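Local coordinates for protein alpha-L-rhamnosidase (Klebsiella oxytoca, PDB 4XHC) that probably hydrolyses terminal alpha-L-rhamnose residues from rhamnosides, as a family GH78 glycosidase whose pocket holds the sugar rhamnose, at residues A[34-39]-A[276-281]; A[49-54]-A[198-203]; A[100-105]-A[227-232]. All blocks are in the same frame, centred on the assembly; numbering follows the deposited sequence.

Contact 1: A[34-39]-A[276-281]; sequences TRHPNF and GHTRED. With SO4 (sulfate ion), chain E.
R35 lays its guanidinium over one face of the H277 ring, off-centre toward the rim, with NH2 3.4 Å above the ring plane and the two planes 37° apart. A bend at chi3 (-84°) turns the arginine head toward the H277 ring, where NE and NH2 both donate to one sulfate oxygen, O1, at 3.0 and 2.8 Å. H277 NE2 lies 2.9 Å from that same O1, and its ND1 is hydrogen-bonded to the backbone N of A296, which helps to fix the ring's rotation. The sulfate probably comes from the crystallisation liquor. R35 and H277 face each other as a non-hydrogen-bonded pair in a small two-stranded antiparallel ribbon, which ties the N-terminal strand 33-35 to the chain emerging from helix 264-276 of the catalytic domain. The adjoining hydrogen-bonded pair joins T34 N to T278 O (2.8 Å) and T278 N to T34 O (3.0 Å). The T34 side chain crosses that of E280 at about a right angle, OG1 resting 3.5 Å from E280 CA. Beyond the ribbon, H36 N, at the N-cap position of helix 37-45, donates to G276 O at 2.7 Å, and F39 CB packs on G276 CA.

Contact 2: A[49-54]-A[198-203]; sequences ALSRQA and AVTSAS
S51 and T200 meet as a hydrogen-bonded antiparallel pair, S51 N reaching T200 O at 3.0 Å nearly along the C=O axis, while the return bond from T200 N to S51 O is weak. Two steps of chain away the exchange is firmer, Q53 N to A198 O and A198 N to Q53 O, each 2.9 Å. Between them the non-hydrogen-bonded pair R52-V199 brings the CA atoms closest of the three pairs. The close-set part gathers round S51. Its OG, held between its own N and carbonyl carbon (chi1 81°), touches S203 CB at 3.3 Å and makes a weak bond to T200 O; the buried V199 sets CG1 3.9 Å from S51 O and also packs on Y106 of the next strand. R52 and Q53 form the looser, solvent-exposed side: R52 CB stays 4.3 Å from V199 CG1, and Q53, its chain extended, carries its amide away from strand 187-200. T200 OG1 turns to other work, accepting from A202 N in an ST turn and bonding to Q228 O of helix 214-230. Strand 51-55 is outermost in this four-stranded sheet within the chain, and its attachment here rests on main-chain bonds more than on matched side-chain chemistry.

Contact 3: A[100-105]-A[227-232]; sequences GSHYVG and LQNCMQ
The junction between the N-terminal beta domain and the helical catalytic domain, the (alpha/alpha)6 barrel or six-hairpin fold of this glycosidase family, is bridged here by N229, near the end of helix 214-230, whose side chain reaches strand 102-104. The N229 amide donates through ND2 to the backbone O of H102, 3.0 Å away. The bond is bent, with 141° at the hydrogen, and ND2 approaches from well above the carbonyl plane, although the oxygen lies close to the plane of the amide. The same nitrogen lies in the plane of the H102 imidazole at its edge, 3.2 Å from CD2, and the ring and amide planes are 28° apart. The ring is brought to this position by CG standing anti to the backbone N (chi1 -175°), and it also touches E130 and C527. The asparagine's aliphatic part is used as well: V104 CG2 packs 3.6 Å from N229 CB, the two side chains running antiparallel alongside one another. This makes a buried contact in which one short polar side chain combines a hydrogen bond with van der Waals packing. Q232, just past the helix, approaches V104 from the facing side. A bend at chi2 folds the glutamine side chain back, and NE2 donates to V199 O of the neighbouring sheet and to N229 O at 3.0 Å, and passes 4.0 Å from V104 CG1.

Overall arrangement
Contacts 2 and 3 form one continuous junction: their centres are 9 Å apart, and S201 OG of contact 2 lies 2.8 Å from Q232 O of contact 3, a probable hydrogen bond, while A198 CB packs on V104 O. Strand 187-200 and helix 214-230 follow each other in the chain, so the junction sits where it passes from beta domain to barrel. Contact 1 stands apart, 30 Å from contact 2 and 31 Å from contact 3 between centres, but helix 37-45 leads from it to strand 51-55. The rhamnose pocket is nearest in sequence to contact 3: its residues D237, R241 and D242 follow 227-232, while C527, touching H102, and A529, touching C230, flank pocket residue H528.

Contact 1: A[34-39]-A[276-281]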
ATOM      1  N   THR A  34      12.364  33.418  11.094  1.00 64.75           N
ATOM      2  CA  THR A  34      13.702  33.649  11.662  1.00 65.67           C
ATOM      3  C   THR A  34      14.120  32.425  12.488  1.00 64.25           C
ATOM      4  O   THR A  34      13.413  31.996  13.393  1.00 60.71           O
ATOM      5  CB  THR A  34      13.750  34.940  12.546  1.00 66.45           C
ATOM      6  OG1 THR A  34      13.706  36.111  11.715  1.00 68.13           O
ATOM      7  CG2 THR A  34      15.019  35.007  13.407  1.00 66.27           C
ATOM      8  N   ARG A  35      15.291  31.889  12.179  1.00 66.73           N
ATOM      9  CA  ARG A  35      15.820  30.725  12.864  1.00 67.26           C
ATOM     10  C   ARG A  35      16.789  31.223  13.954  1.00 68.61           C
ATOM     11  O   ARG A  35      17.470  32.222  13.747  1.00 68.95           O
ATOM     12  CB  ARG A  35      16.530  29.851  11.824  1.00 69.24           C
ATOM     13  CG  ARG A  35      16.748  28.398  12.212  1.00 69.84           C
ATOM     14  CD  ARG A  35      17.072  27.531  10.992  1.00 71.58           C
ATOM     15  NE  ARG A  35      15.845  27.102  10.323  1.00 70.90           N
ATOM     16  CZ  ARG A  35      15.110  26.046  10.677  1.00 69.74           C
ATOM     17  NH1 ARG A  35      15.473  25.266  11.692  1.00 69.46           N
ATOM     18  NH2 ARG A  35      14.001  25.762  10.003  1.00 68.75           N
ATOM     19  N   HIS A  36      16.829  30.554  15.113  1.00 68.44           N
ATOM     20  CA  HIS A  36      17.827  30.836  16.169  1.00 69.58           C
ATOM     21  C   HIS A  36      18.661  29.591  16.473  1.00 69.45           C
ATOM     22  O   HIS A  36      18.276  28.785  17.320  1.00 67.36           O
ATOM     23  CB  HIS A  36      17.151  31.300  17.458  1.00 70.49           C
ATOM     24  CG  HIS A  36      16.517  32.648  17.353  1.00 72.73           C
ATOM     25  ND1 HIS A  36      15.166  32.818  17.137  1.00 72.40           N
ATOM     26  CD2 HIS A  36      17.049  33.891  17.423  1.00 75.13           C
ATOM     27  CE1 HIS A  36      14.890  34.108  17.076  1.00 73.45           C
ATOM     28  NE2 HIS A  36      16.015  34.779  17.248  1.00 76.42           N
ATOM     29  N   PRO A  37      19.811  29.427  15.787  1.00 71.97           N
ATOM     30  CA  PRO A  37      20.560  28.165  15.870  1.00 72.83           C
ATOM     31  C   PRO A  37      20.892  27.721  17.295  1.00 73.37           C
ATOM     32  O   PRO A  37      20.856  26.526  17.587  1.00 73.64           O
ATOM     33  CB  PRO A  37      21.844  28.459  15.082  1.00 75.50           C
ATOM     34  CG  PRO A  37      21.483  29.575  14.164  1.00 76.28           C
ATOM     35  CD  PRO A  37      20.486  30.406  14.915  1.00 74.63           C
ATOM     36  N   ASN A  38      21.222  28.676  18.161  1.00 76.17           N
ATOM     37  CA  ASN A  38      21.555  28.386  19.562  1.00 77.42           C
ATOM     38  C   ASN A  38      20.405  27.674  20.300  1.00 72.13           C
ATOM     39  O   ASN A  38      20.616  26.629  20.925  1.00 69.01           O
ATOM     40  CB  ASN A  38      22.030  29.659  20.312  1.00 82.44           C
ATOM     41  CG  ASN A  38      21.217  30.920  19.958  1.00 86.51           C
ATOM     42  OD1 ASN A  38      21.254  31.417  18.821  1.00 89.00           O
ATOM     43  ND2 ASN A  38      20.496  31.452  20.944  1.00 87.95           N
ATOM     44  N   PHE A  39      19.194  28.221  20.201  1.00 68.90           N
ATOM     45  CA  PHE A  39      18.033  27.616  20.850  1.00 66.36           C
ATOM     46  C   PHE A  39      17.727  26.228  20.286  1.00 65.16           C
ATOM     47  O   PHE A  39      17.335  25.333  21.034  1.00 63.97           O
ATOM     48  CB  PHE A  39      16.775  28.498  20.729  1.00 65.42           C
ATOM     49  CG  PHE A  39      16.865  29.836  21.438  1.00 66.61           C
ATOM     50  CD1 PHE A  39      17.798  30.083  22.445  1.00 68.07           C
ATOM     51  CD2 PHE A  39      15.972  30.850  21.107  1.00 66.19           C
ATOM     52  CE1 PHE A  39      17.850  31.319  23.079  1.00 68.83           C
ATOM     53  CE2 PHE A  39      16.025  32.082  21.740  1.00 66.50           C
ATOM     54  CZ  PHE A  39      16.963  32.318  22.723  1.00 67.61           C
ATOM     55  N   GLY A 276      12.879  28.799  19.038  1.00 57.63           N
ATOM     56  CA  GLY A 276      13.992  28.657  18.093  1.00 59.37           C
ATOM     57  C   GLY A 276      13.683  28.959  16.638  1.00 58.79           C
ATOM     58  O   GLY A 276      14.599  29.132  15.828  1.00 59.20           O
ATOM     59  N   HIS A 277      12.401  28.989  16.292  1.00 56.85           N
ATOM     60  CA  HIS A 277      11.997  29.312  14.936  1.00 57.84           C
ATOM     61  C   HIS A 277      10.681  30.063  14.979  1.00 56.37           C
ATOM     62  O   HIS A 277       9.626  29.476  15.214  1.00 54.65           O
ATOM     63  CB  HIS A 277      11.888  28.036  14.097  1.00 58.57           C
ATOM     64  CG  HIS A 277      11.781  28.281  12.622  1.00 59.69           C
ATOM     65  ND1 HIS A 277      11.237  27.361  11.757  1.00 59.33           N
ATOM     66  CD2 HIS A 277      12.142  29.340  11.862  1.00 61.01           C
ATOM     67  CE1 HIS A 277      11.264  27.838  10.528  1.00 59.85           C
ATOM     68  NE2 HIS A 277      11.809  29.039  10.564  1.00 61.38           N
ATOM     69  N   THR A 278      10.771  31.374  14.770  1.00 57.78           N
ATOM     70  CA  THR A 278       9.644  32.286  14.942  1.00 58.78           C
ATOM     71  C   THR A 278       9.345  33.054  13.669  1.00 59.78           C
ATOM     72  O   THR A 278      10.077  32.943  12.675  1.00 60.62           O
ATOM     73  CB  THR A 278       9.941  33.339  16.036  1.00 60.41           C
ATOM     74  OG1 THR A 278      10.931  34.272  15.572  1.00 61.69           O
ATOM     75  CG2 THR A 278      10.442  32.667  17.309  1.00 60.66           C
ATOM     76  N   ARG A 279       8.260  33.825  13.703  1.00 58.32           N
ATOM     77  CA  ARG A 279       7.983  34.787  12.648  1.00 59.67           C
ATOM     78  C   ARG A 279       9.046  35.862  12.783  1.00 62.46           C
ATOM     79  O   ARG A 279       9.618  36.016  13.857  1.00 64.29           O
ATOM     80  CB  ARG A 279       6.576  35.362  12.789  1.00 57.79           C
ATOM     81  CG  ARG A 279       6.050  36.000  11.510  1.00 59.15           C
ATOM     82  CD  ARG A 279       4.549  36.225  11.553  1.00 57.56           C
ATOM     83  NE  ARG A 279       4.201  37.254  12.524  1.00 58.38           N
ATOM     84  CZ  ARG A 279       2.962  37.590  12.869  1.00 57.11           C
ATOM     85  NH1 ARG A 279       1.912  36.984  12.332  1.00 55.13           N
ATOM     86  NH2 ARG A 279       2.780  38.539  13.769  1.00 57.38           N
ATOM     87  N   GLU A 280       9.326  36.595  11.713  1.00 64.82           N
ATOM     88  CA  GLU A 280      10.464  37.518  11.713  1.00 68.45           C
ATOM     89  C   GLU A 280      10.285  38.655  12.716  1.00 68.00           C
ATOM     90  O   GLU A 280      11.262  39.145  13.262  1.00 67.93           O
ATOM     91  CB  GLU A 280      10.761  38.041  10.295  1.00 73.95           C
ATOM     92  CG  GLU A 280      10.668  39.552  10.086  1.00 78.25           C
ATOM     93  CD  GLU A 280      11.007  39.980   8.663  1.00 83.18           C
ATOM     94  OE1 GLU A 280      12.131  39.678   8.196  1.00 83.54           O
ATOM     95  OE2 GLU A 280      10.143  40.624   8.009  1.00 85.30           O
ATOM     96  N   ASP A 281       9.042  39.062  12.966  1.00 67.15           N
ATOM     97  CA  ASP A 281       8.752  40.061  14.002  1.00 66.80           C
ATOM     98  C   ASP A 281       8.807  39.499  15.431  1.00 64.60           C
ATOM     99  O   ASP A 281       8.516  40.219  16.382  1.00 64.24           O
ATOM    100  CB  ASP A 281       7.393  40.733  13.748  1.00 66.49           C
ATOM    101  CG  ASP A 281       6.209  39.817  14.037  1.00 65.41           C
ATOM    102  OD1 ASP A 281       6.391  38.586  14.179  1.00 64.34           O
ATOM    103  OD2 ASP A 281       5.080  40.334  14.126  1.00 65.02           O
TER
HETATM  104  S   SO4 E 902      13.893  28.898   7.310  1.00125.06           S
HETATM  105  O1  SO4 E 902      13.685  28.081   8.527  1.00130.13           O
HETATM  106  O2  SO4 E 902      13.052  30.121   7.389  1.00116.47           O
HETATM  107  O3  SO4 E 902      15.338  29.237   7.214  1.00123.72           O
HETATM  108  O4  SO4 E 902      13.495  28.114   6.119  1.00122.88           O

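Contact 2: A[49-54]-A[198-203]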
ATOM      1  N   ALA A  49      14.901   9.378  24.200  1.00 64.84           N
ATOM      2  CA  ALA A  49      14.890   8.025  23.657  1.00 63.77           C
ATOM      3  C   ALA A  49      13.478   7.451  23.808  1.00 61.74           C
ATOM      4  O   ALA A  49      12.778   7.748  24.782  1.00 59.28           O
ATOM      5  CB  ALA A  49      15.911   7.153  24.375  1.00 65.32           C
ATOM      6  N   LEU A  50      13.062   6.654  22.828  1.00 61.03           N
ATOM      7  CA  LEU A  50      11.759   6.011  22.859  1.00 60.28           C
ATOM      8  C   LEU A  50      11.899   4.580  23.342  1.00 61.96           C
ATOM      9  O   LEU A  50      12.797   3.871  22.920  1.00 63.89           O
ATOM     10  CB  LEU A  50      11.149   6.007  21.463  1.00 59.86           C
ATOM     11  CG  LEU A  50      10.846   7.368  20.848  1.00 58.56           C
ATOM     12  CD1 LEU A  50      10.454   7.226  19.381  1.00 58.47           C
ATOM     13  CD2 LEU A  50       9.744   8.049  21.645  1.00 58.03           C
ATOM     14  N   SER A  51      11.026   4.160  24.243  1.00 63.02           N
ATOM     15  CA  SER A  51      10.981   2.764  24.650  1.00 66.60           C
ATOM     16  C   SER A  51       9.984   2.029  23.762  1.00 66.83           C
ATOM     17  O   SER A  51       8.886   2.518  23.515  1.00 65.42           O
ATOM     18  CB  SER A  51      10.585   2.638  26.123  1.00 68.28           C
ATOM     19  OG  SER A  51       9.182   2.747  26.284  1.00 70.18           O
ATOM     20  N   ARG A  52      10.372   0.846  23.306  1.00 69.97           N
ATOM     21  CA  ARG A  52       9.572   0.028  22.399  1.00 72.54           C
ATOM     22  C   ARG A  52       9.206  -1.251  23.154  1.00 72.70           C
ATOM     23  O   ARG A  52      10.063  -1.850  23.786  1.00 74.00           O
ATOM     24  CB  ARG A  52      10.393  -0.242  21.123  1.00 75.91           C
ATOM     25  CG  ARG A  52       9.906  -1.347  20.185  1.00 80.67           C
ATOM     26  CD  ARG A  52      10.779  -1.448  18.928  1.00 82.94           C
ATOM     27  NE  ARG A  52      10.686  -0.227  18.108  1.00 83.73           N
ATOM     28  CZ  ARG A  52      10.203  -0.147  16.858  1.00 83.98           C
ATOM     29  NH1 ARG A  52       9.769  -1.227  16.198  1.00 85.24           N
ATOM     30  NH2 ARG A  52      10.170   1.039  16.249  1.00 81.23           N
ATOM     31  N   GLN A  53       7.938  -1.657  23.116  1.00 73.24           N
ATOM     32  CA  GLN A  53       7.478  -2.809  23.901  1.00 75.60           C
ATOM     33  C   GLN A  53       6.325  -3.579  23.240  1.00 76.01           C
ATOM     34  O   GLN A  53       5.279  -3.000  22.945  1.00 74.70           O
ATOM     35  CB  GLN A  53       7.054  -2.327  25.281  1.00 77.02           C
ATOM     36  CG  GLN A  53       6.507  -3.417  26.182  1.00 81.94           C
ATOM     37  CD  GLN A  53       6.599  -3.060  27.655  1.00 85.63           C
ATOM     38  OE1 GLN A  53       6.682  -1.885  28.030  1.00 84.63           O
ATOM     39  NE2 GLN A  53       6.592  -4.080  28.503  1.00 90.14           N
ATOM     40  N   ALA A  54       6.514  -4.885  23.041  1.00 62.33           N
ATOM     41  CA  ALA A  54       5.545  -5.735  22.313  1.00 61.12           C
ATOM     42  C   ALA A  54       4.272  -6.065  23.109  1.00 61.30           C
ATOM     43  O   ALA A  54       4.323  -6.272  24.317  1.00 63.49           O
ATOM     44  CB  ALA A  54       6.215  -7.027  21.870  1.00 61.32           C
ATOM     45  N   ALA A 198       4.615  -1.137  20.858  1.00 53.29           N
ATOM     46  CA  ALA A 198       4.152   0.174  21.340  1.00 52.42           C
ATOM     47  C   ALA A 198       5.307   1.071  21.779  1.00 53.70           C
ATOM     48  O   ALA A 198       6.286   0.606  22.367  1.00 55.27           O
ATOM     49  CB  ALA A 198       3.173  -0.004  22.486  1.00 51.64           C
ATOM     50  N   VAL A 199       5.176   2.363  21.503  1.00 53.25           N
ATOM     51  CA  VAL A 199       6.230   3.325  21.800  1.00 54.74           C
ATOM     52  C   VAL A 199       5.726   4.486  22.637  1.00 54.24           C
ATOM     53  O   VAL A 199       4.558   4.862  22.557  1.00 52.78           O
ATOM     54  CB  VAL A 199       6.897   3.893  20.514  1.00 55.39           C
ATOM     55  CG1 VAL A 199       7.690   2.810  19.801  1.00 56.75           C
ATOM     56  CG2 VAL A 199       5.869   4.534  19.575  1.00 53.48           C
ATOM     57  N   THR A 200       6.653   5.067  23.396  1.00 55.56           N
ATOM     58  CA  THR A 200       6.418   6.236  24.237  1.00 55.57           C
ATOM     59  C   THR A 200       7.767   6.691  24.791  1.00 57.33           C
ATOM     60  O   THR A 200       8.710   5.900  24.861  1.00 58.08           O
ATOM     61  CB  THR A 200       5.455   5.923  25.412  1.00 55.79           C
ATOM     62  OG1 THR A 200       5.215   7.107  26.186  1.00 55.91           O
ATOM     63  CG2 THR A 200       6.027   4.833  26.326  1.00 57.23           C
ATOM     64  N   SER A 201       7.856   7.962  25.174  1.00 58.29           N
ATOM     65  CA  SER A 201       9.012   8.472  25.900  1.00 60.17           C
ATOM     66  C   SER A 201       8.715   8.516  27.388  1.00 61.93           C
ATOM     67  O   SER A 201       9.579   8.883  28.170  1.00 64.40           O
ATOM     68  CB  SER A 201       9.388   9.866  25.416  1.00 59.55           C
ATOM     69  OG  SER A 201       8.324  10.773  25.633  1.00 58.62           O
ATOM     70  N   ALA A 202       7.499   8.151  27.778  1.00 61.99           N
ATOM     71  CA  ALA A 202       7.116   8.133  29.184  1.00 65.99           C
ATOM     72  C   ALA A 202       7.232   6.720  29.752  1.00 67.77           C
ATOM     73  O   ALA A 202       6.244   6.111  30.163  1.00 67.65           O
ATOM     74  CB  ALA A 202       5.699   8.662  29.342  1.00 66.29           C
ATOM     75  N   SER A 203       8.456   6.213  29.777  1.00 69.90           N
ATOM     76  CA  SER A 203       8.722   4.851  30.209  1.00 73.22           C
ATOM     77  C   SER A 203       9.294   4.796  31.619  1.00 76.78           C
ATOM     78  O   SER A 203       9.695   3.727  32.070  1.00 78.61           O
ATOM     79  CB  SER A 203       9.704   4.209  29.239  1.00 74.59           C
ATOM     80  OG  SER A 203      10.854   5.021  29.112  1.00 75.17           O
TER

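Contact 3: A[100-105]-A[227-232]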
ATOM      1  N   GLY A 100      -7.438  -4.610  22.948  1.00 55.07           N
ATOM      2  CA  GLY A 100      -7.748  -4.574  24.388  1.00 56.28           C
ATOM      3  C   GLY A 100      -7.526  -3.237  25.076  1.00 55.60           C
ATOM      4  O   GLY A 100      -8.204  -2.926  26.041  1.00 55.54           O
ATOM      5  N   SER A 101      -6.561  -2.457  24.595  1.00 54.79           N
ATOM      6  CA  SER A 101      -6.343  -1.087  25.062  1.00 54.21           C
ATOM      7  C   SER A 101      -5.988  -0.193  23.858  1.00 54.79           C
ATOM      8  O   SER A 101      -6.087  -0.612  22.700  1.00 53.39           O
ATOM      9  CB  SER A 101      -5.237  -1.045  26.123  1.00 53.30           C
ATOM     10  OG  SER A 101      -5.287   0.161  26.876  1.00 51.78           O
ATOM     11  N   HIS A 102      -5.582   1.039  24.139  1.00 56.50           N
ATOM     12  CA  HIS A 102      -5.222   2.001  23.110  1.00 56.84           C
ATOM     13  C   HIS A 102      -3.706   1.994  22.954  1.00 56.79           C
ATOM     14  O   HIS A 102      -2.989   2.234  23.921  1.00 57.27           O
ATOM     15  CB  HIS A 102      -5.696   3.382  23.546  1.00 58.86           C
ATOM     16  CG  HIS A 102      -5.484   4.447  22.523  1.00 60.47           C
ATOM     17  ND1 HIS A 102      -6.455   4.793  21.610  1.00 60.82           N
ATOM     18  CD2 HIS A 102      -4.425   5.253  22.274  1.00 60.72           C
ATOM     19  CE1 HIS A 102      -5.999   5.761  20.838  1.00 59.51           C
ATOM     20  NE2 HIS A 102      -4.769   6.058  21.218  1.00 59.32           N
ATOM     21  N   TYR A 103      -3.217   1.718  21.747  1.00 55.78           N
ATOM     22  CA  TYR A 103      -1.779   1.620  21.515  1.00 54.87           C
ATOM     23  C   TYR A 103      -1.300   2.558  20.403  1.00 53.74           C
ATOM     24  O   TYR A 103      -2.041   2.889  19.479  1.00 52.42           O
ATOM     25  CB  TYR A 103      -1.387   0.179  21.175  1.00 53.90           C
ATOM     26  CG  TYR A 103      -1.599  -0.805  22.303  1.00 54.65           C
ATOM     27  CD1 TYR A 103      -0.674  -0.932  23.333  1.00 55.03           C
ATOM     28  CD2 TYR A 103      -2.718  -1.627  22.330  1.00 55.57           C
ATOM     29  CE1 TYR A 103      -0.866  -1.847  24.358  1.00 56.94           C
ATOM     30  CE2 TYR A 103      -2.918  -2.542  23.351  1.00 56.34           C
ATOM     31  CZ  TYR A 103      -1.992  -2.651  24.363  1.00 57.02           C
ATOM     32  OH  TYR A 103      -2.206  -3.565  25.371  1.00 58.22           O
ATOM     33  N   VAL A 104      -0.048   2.981  20.525  1.00 52.87           N
ATOM     34  CA  VAL A 104       0.625   3.764  19.511  1.00 50.87           C
ATOM     35  C   VAL A 104       1.863   2.994  19.147  1.00 51.02           C
ATOM     36  O   VAL A 104       2.697   2.748  20.013  1.00 54.01           O
ATOM     37  CB  VAL A 104       1.082   5.114  20.070  1.00 51.67           C
ATOM     38  CG1 VAL A 104       1.750   5.937  18.980  1.00 51.38           C
ATOM     39  CG2 VAL A 104      -0.095   5.847  20.687  1.00 52.75           C
ATOM     40  N   GLY A 105       2.012   2.614  17.887  1.00 49.30           N
ATOM     41  CA  GLY A 105       3.186   1.845  17.522  1.00 50.04           C
ATOM     42  C   GLY A 105       3.166   1.160  16.175  1.00 49.89           C
ATOM     43  O   GLY A 105       2.458   1.564  15.260  1.00 49.57           O
ATOM     44  N   LEU A 227      -1.928  10.683  28.467  1.00 54.33           N
ATOM     45  CA  LEU A 227      -0.696  11.463  28.406  1.00 56.82           C
ATOM     46  C   LEU A 227       0.451  10.593  27.903  1.00 57.12           C
ATOM     47  O   LEU A 227       1.241  11.026  27.068  1.00 56.67           O
ATOM     48  CB  LEU A 227      -0.347  12.065  29.777  1.00 59.01           C
ATOM     49  CG  LEU A 227       0.983  12.831  29.832  1.00 59.70           C
ATOM     50  CD1 LEU A 227       0.996  14.006  28.862  1.00 57.07           C
ATOM     51  CD2 LEU A 227       1.259  13.302  31.248  1.00 61.95           C
ATOM     52  N   GLN A 228       0.534   9.372  28.420  1.00 57.36           N
ATOM     53  CA  GLN A 228       1.605   8.464  28.058  1.00 57.78           C
ATOM     54  C   GLN A 228       1.718   8.260  26.556  1.00 55.71           C
ATOM     55  O   GLN A 228       2.812   8.271  26.010  1.00 56.81           O
ATOM     56  CB  GLN A 228       1.402   7.118  28.728  1.00 59.65           C
ATOM     57  CG  GLN A 228       2.486   6.117  28.378  1.00 61.76           C
ATOM     58  CD  GLN A 228       2.415   4.887  29.244  1.00 64.03           C
ATOM     59  OE1 GLN A 228       1.621   3.983  28.988  1.00 64.31           O
ATOM     60  NE2 GLN A 228       3.244   4.844  30.281  1.00 65.63           N
ATOM     61  N   ASN A 229       0.591   8.065  25.892  1.00 53.90           N
ATOM     62  CA  ASN A 229       0.615   7.821  24.453  1.00 55.09           C
ATOM     63  C   ASN A 229       0.907   9.086  23.639  1.00 54.44           C
ATOM     64  O   ASN A 229       1.413   9.005  22.517  1.00 56.18           O
ATOM     65  CB  ASN A 229      -0.676   7.129  23.988  1.00 54.55           C
ATOM     66  CG  ASN A 229      -0.740   5.664  24.415  1.00 55.90           C
ATOM     67  OD1 ASN A 229       0.236   5.104  24.911  1.00 57.65           O
ATOM     68  ND2 ASN A 229      -1.895   5.043  24.239  1.00 56.39           N
ATOM     69  N   CYS A 230       0.621  10.246  24.216  1.00 52.83           N
ATOM     70  CA  CYS A 230       0.926  11.517  23.575  1.00 51.95           C
ATOM     71  C   CYS A 230       2.399  11.926  23.749  1.00 52.45           C
ATOM     72  O   CYS A 230       2.929  12.693  22.945  1.00 51.29           O
ATOM     73  CB  CYS A 230      -0.023  12.603  24.096  1.00 51.44           C
ATOM     74  SG  CYS A 230      -1.677  12.533  23.361  1.00 53.45           S
ATOM     75  N   MET A 231       3.056  11.415  24.791  1.00 53.72           N
ATOM     76  CA  MET A 231       4.470  11.721  25.042  1.00 56.37           C
ATOM     77  C   MET A 231       5.401  10.872  24.180  1.00 55.73           C
ATOM     78  O   MET A 231       5.590   9.692  24.446  1.00 55.74           O
ATOM     79  CB  MET A 231       4.816  11.546  26.525  1.00 59.34           C
ATOM     80  CG  MET A 231       4.311  12.690  27.397  1.00 60.84           C
ATOM     81  SD  MET A 231       4.611  12.440  29.157  1.00 63.90           S
ATOM     82  CE  MET A 231       6.396  12.605  29.211  1.00 66.40           C
ATOM     83  N   GLN A 232       5.955  11.493  23.143  1.00 55.26           N
ATOM     84  CA  GLN A 232       6.806  10.823  22.166  1.00 57.09           C
ATOM     85  C   GLN A 232       8.104  11.628  22.059  1.00 58.56           C
ATOM     86  O   GLN A 232       8.697  11.938  23.092  1.00 59.71           O
ATOM     87  CB  GLN A 232       6.071  10.700  20.826  1.00 56.59           C
ATOM     88  CG  GLN A 232       4.769   9.899  20.899  1.00 55.40           C
ATOM     89  CD  GLN A 232       4.993   8.409  21.073  1.00 55.75           C
ATOM     90  OE1 GLN A 232       5.990   7.852  20.593  1.00 56.86           O
ATOM     91  NE2 GLN A 232       4.059   7.747  21.754  1.00 54.83           N
TER